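Local coordinates for protein lysozyme (Meretrix lusoria, PDB 3AB6) that hydrolyses the beta-1,4 linkages of bacterial peptidoglycan, lysing Gram-positive cells, and also cleaves chitin oligomers, at residues Gly36-Lys41 / Tyr63-Cys68; Ile40-Trp45 / Ser53-Cys58; Asn71-Tyr76 / Arg91-Gly96. One frame throughout, in Å; residues are numbered along the deposited sequence.

Contact 1 of 3, residues Gly36-Lys41 / Tyr63-Cys68; sequences GYFQIK and YCASLC. With NAG (2-acetamido-2-deoxy-beta-D-glucopyranose), chain B.
Phe38 and Ala65 open the contact: from the third position of a type I turn running from Gly36 to Gln39, Phe38 brings its CD1 to 3.6 Å from Ala65 CB. Its CG stands beside the backbone N and opposite the carbonyl carbon (chi1 -73°), which sends the ring toward helix 62-76. Further round the ring, CE1 meets CB of Ser66 at 4.0 Å, and Ile14 and Cys15 of helix 8-19 also touch Phe38, so the ring packs against both helices.

Gln39 does not reach helix 62-76; its amide folds back on its own turn. Its NE2 donates to Gly36 O at 3.0 Å, in the carbonyl plane and on a lone pair, and the same oxygen accepts from Gln39 N. Gln39 and Ile40 both face Cys35, a G1 beta bulge that, with the turn, makes the tight connection between strands 32-35 and 40-41.

Ile40 then points back at the helix. The end of its extended CG1 branch, CD1, packs 3.9 Å from Ala65 CB and 4.0 Å from Cys68 CB, whose sulfur is tied to Cys48. Lys41, at the N-cap of the next helix, leaves the interface for the substrate cleft: its backbone N donates to the acetamide O7 of NAG (chain B) at 2.8 Å, while NZ bonds to Ser32 OG, Ser34 OG and Asp29 O.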
loop_
_atom_site.group_PDB
_atom_site.type_symbol
_atom_site.label_atom_id
_atom_site.label_comp_id
_atom_site.label_asym_id
_atom_site.label_seq_id
_atom_site.Cartn_x
_atom_site.Cartn_y
_atom_site.Cartn_z
ATOM N N GLY A 36 -8.597 -0.850 -7.078
ATOM C CA GLY A 36 -9.155 -0.200 -5.903
ATOM C C GLY A 36 -8.433 0.893 -5.138
ATOM O O GLY A 36 -7.470 1.506 -5.615
ATOM N N TYR A 37 -8.929 1.126 -3.925
ATOM C CA TYR A 37 -8.415 2.151 -3.027
ATOM C C TYR A 37 -6.904 2.214 -2.905
ATOM O O TYR A 37 -6.317 3.292 -2.939
ATOM C CB TYR A 37 -9.005 1.979 -1.621
ATOM C CG TYR A 37 -10.473 2.326 -1.511
ATOM C CD1 TYR A 37 -11.456 1.384 -1.801
ATOM C CD2 TYR A 37 -10.875 3.605 -1.129
ATOM C CE1 TYR A 37 -12.811 1.705 -1.714
ATOM C CE2 TYR A 37 -12.224 3.941 -1.038
ATOM C CZ TYR A 37 -13.186 2.988 -1.331
ATOM O OH TYR A 37 -14.521 3.319 -1.232
ATOM N N PHE A 38 -6.279 1.054 -2.760
ATOM C CA PHE A 38 -4.837 1.002 -2.602
ATOM C C PHE A 38 -4.081 0.497 -3.823
ATOM O O PHE A 38 -2.876 0.269 -3.752
ATOM C CB PHE A 38 -4.483 0.157 -1.370
ATOM C CG PHE A 38 -4.789 0.839 -0.056
ATOM C CD1 PHE A 38 -6.080 0.831 0.474
ATOM C CD2 PHE A 38 -3.791 1.526 0.627
ATOM C CE1 PHE A 38 -6.371 1.502 1.668
ATOM C CE2 PHE A 38 -4.068 2.200 1.819
ATOM C CZ PHE A 38 -5.359 2.190 2.342
ATOM N N GLN A 39 -4.792 0.339 -4.937
ATOM C CA GLN A 39 -4.196 -0.130 -6.183
ATOM C C GLN A 39 -3.349 -1.376 -5.958
ATOM O O GLN A 39 -2.170 -1.429 -6.305
ATOM C CB GLN A 39 -3.370 0.997 -6.807
ATOM C CG GLN A 39 -4.256 2.084 -7.415
ATOM C CD GLN A 39 -5.030 1.567 -8.611
ATOM O OE1 GLN A 39 -4.459 1.352 -9.677
ATOM N NE2 GLN A 39 -6.332 1.336 -8.432
ATOM N N ILE A 40 -3.987 -2.379 -5.371
ATOM C CA ILE A 40 -3.353 -3.648 -5.055
ATOM C C ILE A 40 -3.364 -4.606 -6.236
ATOM O O ILE A 40 -4.376 -4.761 -6.920
ATOM C CB ILE A 40 -4.067 -4.306 -3.858
ATOM C CG1 ILE A 40 -3.896 -3.423 -2.623
ATOM C CG2 ILE A 40 -3.509 -5.700 -3.602
ATOM C CD1 ILE A 40 -4.734 -3.855 -1.440
ATOM N N LYS A 41 -2.215 -5.225 -6.486
ATOM C CA LYS A 41 -2.093 -6.185 -7.570
ATOM C C LYS A 41 -2.472 -7.554 -7.026
ATOM O O LYS A 41 -2.530 -7.746 -5.810
ATOM C CB LYS A 41 -0.665 -6.189 -8.106
ATOM C CG LYS A 41 -0.288 -4.881 -8.772
ATOM C CD LYS A 41 1.097 -4.945 -9.393
ATOM C CE LYS A 41 1.358 -3.708 -10.225
ATOM N NZ LYS A 41 0.393 -3.609 -11.349
ATOM N N TYR A 63 -11.649 -1.085 3.756
ATOM C CA TYR A 63 -11.254 -1.870 4.915
ATOM C C TYR A 63 -10.453 -3.111 4.532
ATOM O O TYR A 63 -9.397 -3.366 5.110
ATOM C CB TYR A 63 -12.470 -2.299 5.739
ATOM C CG TYR A 63 -12.066 -2.973 7.029
ATOM C CD1 TYR A 63 -11.860 -2.225 8.192
ATOM C CD2 TYR A 63 -11.821 -4.346 7.076
ATOM C CE1 TYR A 63 -11.417 -2.827 9.368
ATOM C CE2 TYR A 63 -11.373 -4.957 8.246
ATOM C CZ TYR A 63 -11.173 -4.189 9.386
ATOM O OH TYR A 63 -10.718 -4.786 10.540
ATOM N N CYS A 64 -10.955 -3.889 3.574
ATOM C CA CYS A 64 -10.256 -5.101 3.162
ATOM C C CYS A 64 -8.891 -4.757 2.589
ATOM O O CYS A 64 -7.893 -5.380 2.935
ATOM C CB CYS A 64 -11.052 -5.894 2.113
ATOM S SG CYS A 64 -10.312 -7.543 1.832
ATOM N N ALA A 65 -8.856 -3.764 1.711
ATOM C CA ALA A 65 -7.607 -3.344 1.093
ATOM C C ALA A 65 -6.587 -2.901 2.146
ATOM O O ALA A 65 -5.408 -3.244 2.052
ATOM C CB ALA A 65 -7.873 -2.212 0.101
ATOM N N SER A 66 -7.036 -2.147 3.146
ATOM C CA SER A 66 -6.123 -1.679 4.184
ATOM C C SER A 66 -5.652 -2.839 5.051
ATOM O O SER A 66 -4.518 -2.847 5.526
ATOM C CB SER A 66 -6.771 -0.577 5.040
ATOM O OG SER A 66 -7.969 -0.998 5.670
ATOM N N LEU A 67 -6.518 -3.827 5.249
ATOM C CA LEU A 67 -6.138 -4.995 6.039
ATOM C C LEU A 67 -5.026 -5.719 5.280
ATOM O O LEU A 67 -4.059 -6.211 5.866
ATOM C CB LEU A 67 -7.342 -5.926 6.223
ATOM C CG LEU A 67 -7.118 -7.196 7.044
ATOM C CD1 LEU A 67 -6.511 -6.848 8.391
ATOM C CD2 LEU A 67 -8.437 -7.906 7.238
ATOM N N CYS A 68 -5.174 -5.781 3.962
ATOM C CA CYS A 68 -4.180 -6.435 3.122
ATOM C C CYS A 68 -2.833 -5.729 3.282
ATOM O O CYS A 68 -1.799 -6.380 3.443
ATOM C CB CYS A 68 -4.641 -6.399 1.667
ATOM S SG CYS A 68 -3.554 -7.205 0.452
HETATM C C1 NAG B . 3.586 -2.701 -7.018
HETATM C C2 NAG B . 2.903 -3.793 -6.186
HETATM C C3 NAG B . 3.978 -4.769 -5.675
HETATM C C4 NAG B . 4.824 -5.289 -6.858
HETATM C C5 NAG B . 5.364 -4.102 -7.663
HETATM C C6 NAG B . 6.080 -4.560 -8.934
HETATM C C7 NAG B . 0.870 -3.471 -4.909
HETATM C C8 NAG B . 0.150 -2.639 -3.890
HETATM N N2 NAG B . 2.167 -3.192 -5.077
HETATM O O1 NAG B . 2.614 -1.936 -7.640
HETATM O O3 NAG B . 3.355 -5.870 -5.024
HETATM O O4 NAG B . 5.986 -5.971 -6.441
HETATM O O5 NAG B . 4.271 -3.342 -8.079
HETATM O O6 NAG B . 6.785 -3.418 -9.387
HETATM O O7 NAG B . 0.241 -4.302 -5.589
#

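Contact 2 of 3, residues Ile40-Trp45 / Ser53-Cys58; sequences IKEAYW and SSWKSC. With NAG (2-acetamido-2-deoxy-beta-D-glucopyranose), chain B; NAG (2-acetamido-2-deoxy-beta-D-glucopyranose), chain C; NAG (2-acetamido-2-deoxy-beta-D-glucopyranose), chain D.
Ser54 meets Trp45 where the chain enters helix 55-59: its carbonyl carbon lies 3.4 Å from Trp45 CZ2, above the indole plane and toward the rim. Ser54 is also the N-cap, its OG accepting from Ser57 N.

Trp55 follows and carries most of the contact, with its backbone as well as its ring. Its CA sits over the face of Trp45, 3.5 Å from the centroid of the five-membered ring, a CH-pi contact; next to it Trp55 N also lies over the indole, 3.3 Å from Trp45 CZ2. Its side chain leaves with CG anti to the backbone N (chi1 160°), carrying the indole past Trp45 at a slant to the start of helix 42-47. There NE1 donates to Ile40 O at 3.1 Å; the oxygen lies in the indole plane, but the donor stands well above the carbonyl plane, away from either lone pair. Glu42 lies across one face of this indole at about a right angle, its CB 3.5 Å from the centroid of the six-membered ring and almost on the ring normal (5°). Lys56 CG rests over the opposite face.

Cys58 ends the contact with CB 3.6 Å from Trp45 NE1 and its sulfur at the edge of the five-membered ring, while forming a disulfide with Cys64. Trp45 NE1 has its polar partner in Pro51 O.

The grip is therefore mainly CH-pi and apolar, with one directional bond fixing how the Trp55 indole is turned. It holds the back of a helix whose other side lines the substrate cleft, where the Tyr44 ring lies against the acetamide methyl C8 of NAG (chain B) and Ala43 borders the sugars of chains C and D.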
loop_
_atom_site.group_PDB
_atom_site.type_symbol
_atom_site.label_atom_id
_atom_site.label_comp_id
_atom_site.label_asym_id
_atom_site.label_seq_id
_atom_site.Cartn_x
_atom_site.Cartn_y
_atom_site.Cartn_z
ATOM N N ILE A 40 -3.987 -2.379 -5.371
ATOM C CA ILE A 40 -3.353 -3.648 -5.055
ATOM C C ILE A 40 -3.364 -4.606 -6.236
ATOM O O ILE A 40 -4.376 -4.761 -6.920
ATOM C CB ILE A 40 -4.067 -4.306 -3.858
ATOM C CG1 ILE A 40 -3.896 -3.423 -2.623
ATOM C CG2 ILE A 40 -3.509 -5.700 -3.602
ATOM C CD1 ILE A 40 -4.734 -3.855 -1.440
ATOM N N LYS A 41 -2.215 -5.225 -6.486
ATOM C CA LYS A 41 -2.093 -6.185 -7.570
ATOM C C LYS A 41 -2.472 -7.554 -7.026
ATOM O O LYS A 41 -2.530 -7.746 -5.810
ATOM C CB LYS A 41 -0.665 -6.189 -8.106
ATOM C CG LYS A 41 -0.288 -4.881 -8.772
ATOM C CD LYS A 41 1.097 -4.945 -9.393
ATOM C CE LYS A 41 1.358 -3.708 -10.225
ATOM N NZ LYS A 41 0.393 -3.609 -11.349
ATOM N N GLU A 42 -2.738 -8.503 -7.917
ATOM C CA GLU A 42 -3.132 -9.833 -7.474
ATOM C C GLU A 42 -2.054 -10.522 -6.639
ATOM O O GLU A 42 -2.364 -11.192 -5.657
ATOM C CB GLU A 42 -3.507 -10.707 -8.678
ATOM C CG GLU A 42 -3.924 -12.124 -8.302
ATOM C CD GLU A 42 -4.410 -12.928 -9.492
ATOM O OE1 GLU A 42 -3.769 -12.856 -10.560
ATOM O OE2 GLU A 42 -5.429 -13.638 -9.354
ATOM N N ALA A 43 -0.791 -10.356 -7.021
ATOM C CA ALA A 43 0.312 -10.976 -6.290
ATOM C C ALA A 43 0.373 -10.455 -4.855
ATOM O O ALA A 43 0.593 -11.210 -3.910
ATOM C CB ALA A 43 1.631 -10.690 -6.999
ATOM N N TYR A 44 0.190 -9.149 -4.715
ATOM C CA TYR A 44 0.210 -8.489 -3.422
ATOM C C TYR A 44 -0.912 -9.062 -2.555
ATOM O O TYR A 44 -0.711 -9.355 -1.376
ATOM C CB TYR A 44 0.024 -6.983 -3.641
ATOM C CG TYR A 44 0.208 -6.110 -2.421
ATOM C CD1 TYR A 44 -0.777 -6.029 -1.439
ATOM C CD2 TYR A 44 1.341 -5.303 -2.286
ATOM C CE1 TYR A 44 -0.643 -5.157 -0.356
ATOM C CE2 TYR A 44 1.485 -4.434 -1.211
ATOM C CZ TYR A 44 0.486 -4.362 -0.252
ATOM O OH TYR A 44 0.608 -3.476 0.795
ATOM N N TRP A 45 -2.086 -9.231 -3.158
ATOM C CA TRP A 45 -3.255 -9.770 -2.472
ATOM C C TRP A 45 -3.014 -11.208 -1.998
ATOM O O TRP A 45 -3.411 -11.585 -0.896
ATOM C CB TRP A 45 -4.463 -9.716 -3.407
ATOM C CG TRP A 45 -5.720 -10.230 -2.802
ATOM C CD1 TRP A 45 -6.473 -9.634 -1.831
ATOM C CD2 TRP A 45 -6.364 -11.468 -3.110
ATOM N NE1 TRP A 45 -7.550 -10.429 -1.515
ATOM C CE2 TRP A 45 -7.508 -11.559 -2.286
ATOM C CE3 TRP A 45 -6.085 -12.511 -4.005
ATOM C CZ2 TRP A 45 -8.376 -12.658 -2.330
ATOM C CZ3 TRP A 45 -6.948 -13.604 -4.046
ATOM C CH2 TRP A 45 -8.081 -13.665 -3.214
ATOM N N SER A 53 -13.647 -11.754 -0.184
ATOM C CA SER A 53 -14.235 -12.813 -0.998
ATOM C C SER A 53 -13.455 -13.068 -2.285
ATOM O O SER A 53 -13.574 -14.135 -2.891
ATOM C CB SER A 53 -15.699 -12.482 -1.312
ATOM O OG SER A 53 -15.848 -11.169 -1.816
ATOM N N SER A 54 -12.664 -12.084 -2.701
ATOM C CA SER A 54 -11.844 -12.201 -3.901
ATOM C C SER A 54 -10.898 -11.010 -3.977
ATOM O O SER A 54 -11.067 -10.024 -3.260
ATOM C CB SER A 54 -12.716 -12.236 -5.158
ATOM O OG SER A 54 -13.240 -10.951 -5.454
ATOM N N TRP A 55 -9.900 -11.107 -4.847
ATOM C CA TRP A 55 -8.926 -10.038 -5.016
ATOM C C TRP A 55 -9.567 -8.696 -5.357
ATOM O O TRP A 55 -9.335 -7.701 -4.670
ATOM C CB TRP A 55 -7.907 -10.434 -6.091
ATOM C CG TRP A 55 -7.143 -9.284 -6.707
ATOM C CD1 TRP A 55 -6.625 -8.195 -6.062
ATOM C CD2 TRP A 55 -6.774 -9.149 -8.085
ATOM N NE1 TRP A 55 -5.958 -7.390 -6.957
ATOM C CE2 TRP A 55 -6.034 -7.953 -8.205
ATOM C CE3 TRP A 55 -6.997 -9.927 -9.232
ATOM C CZ2 TRP A 55 -5.514 -7.513 -9.425
ATOM C CZ3 TRP A 55 -6.478 -9.488 -10.448
ATOM C CH2 TRP A 55 -5.745 -8.291 -10.533
ATOM N N LYS A 56 -10.382 -8.666 -6.404
ATOM C CA LYS A 56 -11.017 -7.421 -6.817
ATOM C C LYS A 56 -12.088 -6.922 -5.851
ATOM O O LYS A 56 -12.300 -5.716 -5.730
ATOM C CB LYS A 56 -11.581 -7.574 -8.228
ATOM C CG LYS A 56 -10.491 -7.845 -9.252
ATOM C CD LYS A 56 -11.047 -8.102 -10.638
ATOM C CE LYS A 56 -9.935 -8.553 -11.578
ATOM N NZ LYS A 56 -10.435 -8.874 -12.947
ATOM N N SER A 57 -12.761 -7.838 -5.163
ATOM C CA SER A 57 -13.779 -7.435 -4.199
ATOM C C SER A 57 -13.077 -6.789 -3.008
ATOM O O SER A 57 -13.512 -5.761 -2.491
ATOM C CB SER A 57 -14.585 -8.642 -3.719
ATOM O OG SER A 57 -15.471 -8.257 -2.682
ATOM N N CYS A 58 -11.983 -7.406 -2.578
ATOM C CA CYS A 58 -11.208 -6.888 -1.459
ATOM C C CYS A 58 -10.639 -5.517 -1.797
ATOM O O CYS A 58 -10.704 -4.579 -0.993
ATOM C CB CYS A 58 -10.056 -7.831 -1.149
ATOM S SG CYS A 58 -9.045 -7.294 0.260
HETATM C C1 NAG B . 3.586 -2.701 -7.018
HETATM C C2 NAG B . 2.903 -3.793 -6.186
HETATM C C3 NAG B . 3.978 -4.769 -5.675
HETATM C C4 NAG B . 4.824 -5.289 -6.858
HETATM C C5 NAG B . 5.364 -4.102 -7.663
HETATM C C6 NAG B . 6.080 -4.560 -8.934
HETATM C C7 NAG B . 0.870 -3.471 -4.909
HETATM C C8 NAG B . 0.150 -2.639 -3.890
HETATM N N2 NAG B . 2.167 -3.192 -5.077
HETATM O O1 NAG B . 2.614 -1.936 -7.640
HETATM O O3 NAG B . 3.355 -5.870 -5.024
HETATM O O4 NAG B . 5.986 -5.971 -6.441
HETATM O O5 NAG B . 4.271 -3.342 -8.079
HETATM O O6 NAG B . 6.785 -3.418 -9.387
HETATM O O7 NAG B . 0.241 -4.302 -5.589
HETATM C C1 NAG C . 5.819 -7.391 -6.523
HETATM C C2 NAG C . 7.192 -8.052 -6.668
HETATM C C3 NAG C . 7.093 -9.588 -6.621
HETATM C C4 NAG C . 6.194 -10.082 -5.470
HETATM C C5 NAG C . 4.899 -9.273 -5.424
HETATM C C6 NAG C . 3.976 -9.641 -4.242
HETATM C C7 NAG C . 8.955 -7.027 -7.976
HETATM C C8 NAG C . 9.487 -6.761 -9.355
HETATM N N2 NAG C . 7.794 -7.661 -7.938
HETATM O O3 NAG C . 8.397 -10.150 -6.514
HETATM O O4 NAG C . 5.885 -11.457 -5.643
HETATM O O5 NAG C . 5.192 -7.884 -5.348
HETATM O O6 NAG C . 4.657 -9.446 -3.022
HETATM O O7 NAG C . 9.579 -6.657 -6.972
HETATM C C1 NAG D . 6.295 -12.262 -4.524
HETATM C C2 NAG D . 5.718 -13.678 -4.663
HETATM C C3 NAG D . 6.260 -14.679 -3.634
HETATM C C4 NAG D . 7.773 -14.571 -3.550
HETATM C C5 NAG D . 8.101 -13.092 -3.299
HETATM C C6 NAG D . 9.548 -12.744 -2.946
HETATM C C7 NAG D . 3.465 -13.976 -5.612
HETATM C C8 NAG D . 1.998 -14.077 -5.292
HETATM N N2 NAG D . 4.271 -13.696 -4.594
HETATM O O3 NAG D . 5.825 -15.981 -4.013
HETATM O O4 NAG D . 8.203 -15.378 -2.484
HETATM O O5 NAG D . 7.692 -12.311 -4.415
HETATM O O6 NAG D . 10.326 -12.906 -4.099
HETATM O O7 NAG D . 3.845 -14.141 -6.783
#

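Contact 3 of 3, residues Asn71-Tyr76 / Arg91-Gly96; sequences NYMKRY and REHNGG. With NAG (2-acetamido-2-deoxy-beta-D-glucopyranose), chain B; NAG (2-acetamido-2-deoxy-beta-D-glucopyranose), chain C.
Met73 and Glu92 lie in the tight, buried part of this helix crossing, their chains running antiparallel alongside one another with Met73 SD 3.6 Å from Glu92 CB. A bend at chi2 (-50°) carries the methionine methyl inward, so that CE lies 3.6 Å from His93 N and near the plane of the imidazole, at its edge. Glu92 OE1 touches Tyr76 CB, while OE2 accepts a hydrogen bond from Cys100 N. Closest of all, Tyr72 OH comes within 3.3 Å of Gly96 C.

Sugars cap the cleft side of this packing. Tyr72 OH donates in its ring plane to O6 of NAG (chain C) at 2.7 Å. His93 O accepts a nearly straight bond (177°) from N2 of NAG (chain B), whose methyl C8 lies over one face of the imidazole. The solvent side is the far face of helix 62-76, where Lys74 and Arg75 are exposed and do not touch 91-96.

The two short helical segments cross almost perpendicularly, at 98° with axes 10.6 Å apart. Helix 42-47 flanks them through Tyr44, stacked on Tyr72, while helices 8-19 and 106-112 touch His93 through Glu18 and Tyr108.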
loop_
_atom_site.group_PDB
_atom_site.type_symbol
_atom_site.label_atom_id
_atom_site.label_comp_id
_atom_site.label_asym_id
_atom_site.label_seq_id
_atom_site.Cartn_x
_atom_site.Cartn_y
_atom_site.Cartn_z
ATOM N N ASN A 71 -1.320 -6.602 6.590
ATOM C CA ASN A 71 -0.765 -7.954 6.569
ATOM C C ASN A 71 0.522 -8.020 5.748
ATOM O O ASN A 71 1.468 -8.725 6.107
ATOM C CB ASN A 71 -1.784 -8.945 5.997
ATOM C CG ASN A 71 -2.947 -9.203 6.942
ATOM O OD1 ASN A 71 -2.873 -8.899 8.134
ATOM N ND2 ASN A 71 -4.022 -9.776 6.416
ATOM N N TYR A 72 0.559 -7.278 4.648
ATOM C CA TYR A 72 1.732 -7.270 3.784
ATOM C C TYR A 72 2.942 -6.692 4.512
ATOM O O TYR A 72 4.052 -7.221 4.413
ATOM C CB TYR A 72 1.433 -6.460 2.518
ATOM C CG TYR A 72 2.437 -6.646 1.399
ATOM C CD1 TYR A 72 3.569 -5.834 1.299
ATOM C CD2 TYR A 72 2.246 -7.633 0.433
ATOM C CE1 TYR A 72 4.485 -6.001 0.250
ATOM C CE2 TYR A 72 3.154 -7.809 -0.610
ATOM C CZ TYR A 72 4.264 -6.991 -0.695
ATOM O OH TYR A 72 5.149 -7.172 -1.728
ATOM N N MET A 73 2.732 -5.608 5.251
ATOM C CA MET A 73 3.835 -4.995 5.978
ATOM C C MET A 73 4.260 -5.877 7.147
ATOM O O MET A 73 5.438 -5.955 7.479
ATOM C CB MET A 73 3.438 -3.605 6.470
ATOM C CG MET A 73 3.047 -2.652 5.348
ATOM S SD MET A 73 4.275 -2.624 4.020
ATOM C CE MET A 73 3.254 -2.155 2.612
ATOM N N LYS A 74 3.302 -6.547 7.772
ATOM C CA LYS A 74 3.633 -7.426 8.885
ATOM C C LYS A 74 4.512 -8.564 8.363
ATOM O O LYS A 74 5.426 -9.025 9.047
ATOM C CB LYS A 74 2.356 -7.998 9.505
ATOM C CG LYS A 74 2.583 -8.708 10.835
ATOM C CD LYS A 74 3.001 -7.716 11.915
ATOM C CE LYS A 74 3.274 -8.413 13.238
ATOM N NZ LYS A 74 2.088 -9.173 13.722
ATOM N N ARG A 75 4.242 -9.000 7.137
ATOM C CA ARG A 75 4.995 -10.091 6.529
ATOM C C ARG A 75 6.376 -9.737 5.980
ATOM O O ARG A 75 7.330 -10.501 6.159
ATOM C CB ARG A 75 4.164 -10.734 5.408
ATOM C CG ARG A 75 4.899 -11.824 4.622
ATOM C CD ARG A 75 3.998 -12.537 3.615
ATOM N NE ARG A 75 4.709 -13.629 2.950
ATOM C CZ ARG A 75 4.148 -14.509 2.126
ATOM N NH1 ARG A 75 2.853 -14.440 1.851
ATOM N NH2 ARG A 75 4.887 -15.468 1.577
ATOM N N TYR A 76 6.496 -8.577 5.338
ATOM C CA TYR A 76 7.757 -8.187 4.702
ATOM C C TYR A 76 8.603 -7.034 5.246
ATOM O O TYR A 76 9.820 -7.035 5.070
ATOM C CB TYR A 76 7.498 -7.886 3.222
ATOM C CG TYR A 76 7.079 -9.070 2.382
ATOM C CD1 TYR A 76 7.905 -10.187 2.256
ATOM C CD2 TYR A 76 5.878 -9.054 1.671
ATOM C CE1 TYR A 76 7.549 -11.256 1.436
ATOM C CE2 TYR A 76 5.510 -10.121 0.847
ATOM C CZ TYR A 76 6.355 -11.218 0.734
ATOM O OH TYR A 76 6.021 -12.267 -0.095
ATOM N N ARG A 91 7.079 2.758 0.690
ATOM C CA ARG A 91 8.006 2.263 -0.315
ATOM C C ARG A 91 7.803 0.775 -0.561
ATOM O O ARG A 91 7.907 0.311 -1.695
ATOM C CB ARG A 91 9.444 2.578 0.104
ATOM C CG ARG A 91 9.715 4.079 0.118
ATOM C CD ARG A 91 11.157 4.404 0.448
ATOM N NE ARG A 91 12.063 3.898 -0.575
ATOM C CZ ARG A 91 13.384 4.026 -0.541
ATOM N NH1 ARG A 91 13.970 4.648 0.474
ATOM N NH2 ARG A 91 14.121 3.534 -1.526
ATOM N N GLU A 92 7.494 0.024 0.492
ATOM C CA GLU A 92 7.244 -1.403 0.336
ATOM C C GLU A 92 6.006 -1.577 -0.530
ATOM O O GLU A 92 5.970 -2.410 -1.429
ATOM C CB GLU A 92 6.993 -2.060 1.695
ATOM C CG GLU A 92 8.247 -2.301 2.502
ATOM C CD GLU A 92 9.065 -3.454 1.956
ATOM O OE1 GLU A 92 8.700 -4.622 2.210
ATOM O OE2 GLU A 92 10.068 -3.191 1.265
ATOM N N HIS A 93 4.989 -0.770 -0.245
ATOM C CA HIS A 93 3.738 -0.843 -0.981
ATOM C C HIS A 93 3.949 -0.629 -2.472
ATOM O O HIS A 93 3.420 -1.371 -3.293
ATOM C CB HIS A 93 2.746 0.198 -0.455
ATOM C CG HIS A 93 1.358 0.021 -0.982
ATOM N ND1 HIS A 93 0.548 -1.030 -0.607
ATOM C CD2 HIS A 93 0.646 0.745 -1.877
ATOM C CE1 HIS A 93 -0.603 -0.947 -1.252
ATOM N NE2 HIS A 93 -0.568 0.121 -2.029
ATOM N N ASN A 94 4.744 0.375 -2.819
ATOM C CA ASN A 94 4.991 0.693 -4.217
ATOM C C ASN A 94 5.986 -0.221 -4.915
ATOM O O ASN A 94 5.879 -0.445 -6.120
ATOM C CB ASN A 94 5.474 2.141 -4.342
ATOM C CG ASN A 94 5.707 2.559 -5.784
ATOM O OD1 ASN A 94 4.784 2.556 -6.601
ATOM N ND2 ASN A 94 6.942 2.925 -6.103
ATOM N N GLY A 95 6.942 -0.757 -4.161
ATOM C CA GLY A 95 7.961 -1.603 -4.760
ATOM C C GLY A 95 8.019 -3.088 -4.454
ATOM O O GLY A 95 8.868 -3.782 -5.007
ATOM N N GLY A 96 7.151 -3.590 -3.582
ATOM C CA GLY A 96 7.174 -5.013 -3.286
ATOM C C GLY A 96 7.901 -5.424 -2.016
ATOM O O GLY A 96 8.238 -4.580 -1.194
HETATM C C1 NAG B . 3.586 -2.701 -7.018
HETATM C C2 NAG B . 2.903 -3.793 -6.186
HETATM C C3 NAG B . 3.978 -4.769 -5.675
HETATM C C4 NAG B . 4.824 -5.289 -6.858
HETATM C C5 NAG B . 5.364 -4.102 -7.663
HETATM C C6 NAG B . 6.080 -4.560 -8.934
HETATM C C7 NAG B . 0.870 -3.471 -4.909
HETATM C C8 NAG B . 0.150 -2.639 -3.890
HETATM N N2 NAG B . 2.167 -3.192 -5.077
HETATM O O1 NAG B . 2.614 -1.936 -7.640
HETATM O O3 NAG B . 3.355 -5.870 -5.024
HETATM O O4 NAG B . 5.986 -5.971 -6.441
HETATM O O5 NAG B . 4.271 -3.342 -8.079
HETATM O O6 NAG B . 6.785 -3.418 -9.387
HETATM O O7 NAG B . 0.241 -4.302 -5.589
HETATM C C1 NAG C . 5.819 -7.391 -6.523
HETATM C C2 NAG C . 7.192 -8.052 -6.668
HETATM C C3 NAG C . 7.093 -9.588 -6.621
HETATM C C4 NAG C . 6.194 -10.082 -5.470
HETATM C C5 NAG C . 4.899 -9.273 -5.424
HETATM C C6 NAG C . 3.976 -9.641 -4.242
HETATM C C7 NAG C . 8.955 -7.027 -7.976
HETATM C C8 NAG C . 9.487 -6.761 -9.355
HETATM N N2 NAG C . 7.794 -7.661 -7.938
HETATM O O3 NAG C . 8.397 -10.150 -6.514
HETATM O O4 NAG C . 5.885 -11.457 -5.643
HETATM O O5 NAG C . 5.192 -7.884 -5.348
HETATM O O6 NAG C . 4.657 -9.446 -3.022
HETATM O O7 NAG C . 9.579 -6.657 -6.972
#

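How the contacts relate
Contacts 1 and 3 are buried and use successive parts of helix 62-76, whereas contact 2 lies nearer the surface on helix 55-59. Contacts 1 and 2 share Ile40 and Lys41 and are joined by the Cys58-Cys64 disulfide. Their chemistry differs accordingly: contact 1 is apolar packing of Phe38 and Ile40, contact 2 is tryptophan-centred with a crossing hydrogen bond, and contact 3 packs around a methionine. All three bond sugar, contact 3 from both segments, through Tyr72 OH and His93 O. His93 connects them, its NE2 probably hydrogen-bonded to Phe38 O and its ND1 to Tyr44 OH. Each contact has residues that reach NAG (chain B), so the packing lies just behind one stretch of the cleft.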